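Local coordinates for phosphate-binding protein PstS (Borrelia burgdorferi, PDB 4N13), which binds inorganic phosphate with micromolar affinity as the solute-binding component of an ABC-type phosphate importer, at residues V51-N54 against G55-K59; T240-I243 against D244-S248. All coordinates share one frame; numbering follows the deposited sequence. Where two conformers were deposited one is given.

Interaction 1 (V51-N54 against G55-K59)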
# COMPACT_ATOMS: atom_id res chain seq x y z
N VAL A 51 -8.04 -4.12 -14.58
CA VAL A 51 -7.84 -4.63 -15.93
C VAL A 51 -7.20 -6.03 -15.89
O VAL A 51 -7.56 -6.91 -16.67
CB VAL A 51 -6.97 -3.67 -16.75
CG1 VAL A 51 -6.57 -4.29 -18.08
CG2 VAL A 51 -7.72 -2.33 -16.95
N GLY A 52 -6.24 -6.23 -15.00
CA GLY A 52 -5.64 -7.53 -14.85
C GLY A 52 -6.65 -8.60 -14.48
O GLY A 52 -6.65 -9.69 -15.07
N ILE A 53 -7.49 -8.32 -13.49
CA ILE A 53 -8.50 -9.31 -13.09
C ILE A 53 -9.49 -9.55 -14.24
O ILE A 53 -9.87 -10.68 -14.53
CB ILE A 53 -9.22 -8.85 -11.82
CG1 ILE A 53 -8.21 -8.79 -10.65
CG2 ILE A 53 -10.40 -9.76 -11.49
CD1 ILE A 53 -8.71 -7.99 -9.47
N ASN A 54 -9.91 -8.49 -14.91
CA ASN A 54 -10.81 -8.66 -16.06
C ASN A 54 -10.14 -9.52 -17.14
O ASN A 54 -10.77 -10.39 -17.74
CB ASN A 54 -11.22 -7.29 -16.59
CG ASN A 54 -12.30 -7.35 -17.64
OD1 ASN A 54 -12.11 -6.93 -18.77
ND2 ASN A 54 -13.46 -7.85 -17.26
N GLY A 55 -8.86 -9.29 -17.38
CA GLY A 55 -8.14 -10.07 -18.37
C GLY A 55 -8.02 -11.54 -17.95
O GLY A 55 -8.07 -12.44 -18.78
N LEU A 56 -7.84 -11.79 -16.66
CA LEU A 56 -7.86 -13.14 -16.12
C LEU A 56 -9.18 -13.85 -16.44
O LEU A 56 -9.19 -14.97 -16.97
CB LEU A 56 -7.62 -13.10 -14.61
CG LEU A 56 -7.78 -14.41 -13.85
CD1 LEU A 56 -6.65 -15.37 -14.18
CD2 LEU A 56 -7.77 -14.15 -12.37
N PHE A 57 -10.30 -13.19 -16.15
CA PHE A 57 -11.59 -13.82 -16.38
C PHE A 57 -11.86 -14.05 -17.86
O PHE A 57 -12.61 -14.97 -18.21
CB PHE A 57 -12.69 -12.95 -15.78
CG PHE A 57 -12.73 -12.93 -14.28
CD1 PHE A 57 -12.15 -13.93 -13.52
CD2 PHE A 57 -13.37 -11.92 -13.62
CE1 PHE A 57 -12.23 -13.90 -12.13
CE2 PHE A 57 -13.45 -11.89 -12.26
CZ PHE A 57 -12.88 -12.88 -11.52
N ASN A 58 -11.27 -13.23 -18.72
CA ASN A 58 -11.43 -13.36 -20.15
C ASN A 58 -10.31 -14.17 -20.81
O ASN A 58 -10.19 -14.19 -22.03
CB ASN A 58 -11.61 -11.97 -20.80
CG ASN A 58 -12.96 -11.40 -20.51
OD1 ASN A 58 -13.92 -11.73 -21.19
ND2 ASN A 58 -13.05 -10.57 -19.48
N LYS A 59 -9.50 -14.86 -20.00
CA LYS A 59 -8.49 -15.81 -20.51
C LYS A 59 -7.38 -15.13 -21.28
O LYS A 59 -6.67 -15.78 -22.03
CB LYS A 59 -9.13 -16.90 -21.38
CG LYS A 59 -10.33 -17.53 -20.78
CD LYS A 59 -10.04 -18.10 -19.42
CE LYS A 59 -11.20 -18.94 -18.92
NZ LYS A 59 -10.90 -19.62 -17.63

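Interaction 2 (T240-I243 against D244-S248)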
# COMPACT_ATOMS: atom_id res chain seq x y z
N THR A 240 1.45 -22.76 -11.16
CA THR A 240 1.82 -23.13 -9.79
C THR A 240 3.30 -22.91 -9.55
O THR A 240 3.70 -22.39 -8.51
CB THR A 240 1.46 -24.59 -9.56
OG1 THR A 240 0.06 -24.72 -9.79
CG2 THR A 240 1.81 -25.04 -8.16
N GLN A 241 4.14 -23.29 -10.50
CA GLN A 241 5.57 -23.10 -10.35
C GLN A 241 5.95 -21.63 -10.20
O GLN A 241 6.76 -21.28 -9.36
CB GLN A 241 6.30 -23.66 -11.56
CG GLN A 241 6.32 -25.19 -11.65
CD GLN A 241 6.93 -25.67 -12.95
OE1 GLN A 241 6.66 -25.12 -14.01
NE2 GLN A 241 7.76 -26.69 -12.87
N PHE A 242 5.40 -20.78 -11.04
CA PHE A 242 5.78 -19.38 -10.96
C PHE A 242 5.30 -18.75 -9.65
O PHE A 242 6.02 -17.99 -9.03
CB PHE A 242 5.31 -18.56 -12.17
CG PHE A 242 5.86 -17.17 -12.17
CD1 PHE A 242 7.21 -16.98 -12.40
CD2 PHE A 242 5.08 -16.06 -11.87
CE1 PHE A 242 7.76 -15.74 -12.37
CE2 PHE A 242 5.64 -14.79 -11.85
CZ PHE A 242 6.98 -14.64 -12.11
N ILE A 243 4.07 -19.06 -9.24
CA ILE A 243 3.55 -18.55 -7.98
C ILE A 243 4.41 -19.02 -6.80
O ILE A 243 4.70 -18.24 -5.88
CB ILE A 243 2.07 -18.94 -7.81
CG1 ILE A 243 1.26 -18.24 -8.90
CG2 ILE A 243 1.60 -18.62 -6.39
CD1 ILE A 243 -0.20 -18.61 -8.93
N ASP A 244 4.83 -20.27 -6.85
CA ASP A 244 5.72 -20.81 -5.83
C ASP A 244 7.04 -20.03 -5.78
O ASP A 244 7.57 -19.77 -4.70
CB ASP A 244 5.98 -22.29 -6.10
CG ASP A 244 6.96 -22.89 -5.13
OD1 ASP A 244 6.61 -23.04 -3.95
OD2 ASP A 244 8.08 -23.21 -5.56
N PHE A 245 7.54 -19.59 -6.92
CA PHE A 245 8.73 -18.74 -6.93
C PHE A 245 8.45 -17.36 -6.34
O PHE A 245 9.25 -16.83 -5.56
CB PHE A 245 9.29 -18.61 -8.35
CG PHE A 245 10.50 -17.71 -8.41
CD1 PHE A 245 11.75 -18.17 -8.00
CD2 PHE A 245 10.39 -16.40 -8.83
CE1 PHE A 245 12.85 -17.35 -8.03
CE2 PHE A 245 11.50 -15.57 -8.85
CZ PHE A 245 12.74 -16.05 -8.45
N MET A 246 7.30 -16.77 -6.67
CA MET A 246 6.94 -15.45 -6.17
C MET A 246 6.93 -15.39 -4.64
O MET A 246 7.27 -14.36 -4.05
CB MET A 246 5.57 -15.01 -6.70
CG MET A 246 5.54 -14.72 -8.20
SD MET A 246 3.94 -14.08 -8.73
CE MET A 246 4.02 -12.43 -7.97
N THR A 247 6.49 -16.48 -4.02
CA THR A 247 6.35 -16.55 -2.57
C THR A 247 7.55 -17.25 -1.89
O THR A 247 7.52 -17.49 -0.71
CB THR A 247 5.02 -17.24 -2.18
OG1 THR A 247 4.99 -18.56 -2.71
CG2 THR A 247 3.84 -16.45 -2.73
N SER A 248 8.58 -17.56 -2.67
CA SER A 248 9.82 -18.13 -2.17
C SER A 248 10.70 -17.04 -1.55
O SER A 248 10.50 -15.86 -1.78
CB SER A 248 10.60 -18.77 -3.33
OG SER A 248 11.15 -17.75 -4.17
O HOH W 1 8.80 -22.91 -8.25

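Interaction 1 (V51-N54 against G55-K59)
Ile53 and Phe57, one helical turn apart, run alongside each other from the same face of the helix, and their contact is the close-packed half of this stretch. The methyl CG2 of Ile53 sits over the ring face of Phe57, 27° off the normal, in a CH-pi contact. Its distance to the ring centroid is 4.2 Å. The nearest ring atom is Phe57 CE2, 3.8 Å from Ile53 CG2. Phe57 CG stands anti to its own carbonyl carbon (chi1 -71°), which turns the ring back along the helix and also brings Ile53 O over one of its faces. Inward, Ile53 rests on Ala64 and Ser66 of strand 63-66, while both side chains reach Glu74 of helix 72-76.

All of this belongs to the last turns of helix 49-57, which begins at Ser49, a phosphate-binding residue by similarity, and ends in a Schellman motif: Lys59, with positive phi, is the C-prime residue, and its N bonds Leu56 O at 3.0 Å.

The solvent side is looser and polar. Asn54 O accepts two bonds, from Asn58 N at 3.0 Å and from Asn58 ND2 at 2.9 Å, and the donors arrive from opposite faces of the carbonyl plane. The side-chain bond is nearly straight (163°), with the acceptor close to the amide plane of Asn58.

Interaction 2 (T240-I243 against D244-S248)
Phe242 CG lies anti to the backbone N (chi1 -172°), whereas Met246 CG is anti to its carbonyl carbon (chi1 -69°); with the methionine extended at chi2, its sulfur comes beside the phenylalanine ring. The result is a Met-aromatic contact one turn apart in helix 237-246, with Met246 SD 3.6 Å from Phe242 CE2 and approaching the ring obliquely. Met246 CG adds to the contact, 3.7 Å from Phe242 CE2. Both residues are buried against Met29 of helix 23-36, and Met246 also touches Ile65 and Ile228 on strands 63-66 and 223-230, so the pair joins this helix to both a neighbouring helix and the sheet.

Phe245 takes a similar first torsion to Phe242, yet the two rings meet only loosely; Phe245 instead packs against Tyr33 and Ile36 of helix 23-36. Beneath the side chains, Met246 N donates to Phe242 O at 2.9 Å. On the exposed side, a water donates both to Gln241 O and to Asp244 OD2, each at 2.8 Å, tying the carboxylate to the carbonyl of the preceding turn.

Ser248 stands at the N-cap position of helix 249-257, where in one of its two conformers OG caps Gly251 N. Its backbone N bonds Phe245 O at 3.1 Å. Just before it, Thr247 leaves helical geometry, although Thr247 N still donates to Ile243 O at 3.1 Å.

Overall arrangement
Interaction 1 comes first along the chain, on helix 49-57, and interaction 2 much later, on helix 237-246; their centres are 20 Å apart and their nearest atoms about 9 Å, without touching. Both nevertheless pack on strand 63-66, the first helix meeting its even-numbered residues and the second its odd-numbered ones. This split is consistent with the helices covering opposite faces of the sheet, where 63-66 pairs with 12-18 and 223-230. Early and late parts of the chain thus build the same lobe of the PBP-superfamily fold. Both lie near Ser19, a phosphate-binding residue by similarity: Gly52 is about 8 Å and the Met246 side chain about 10 Å from its side chain.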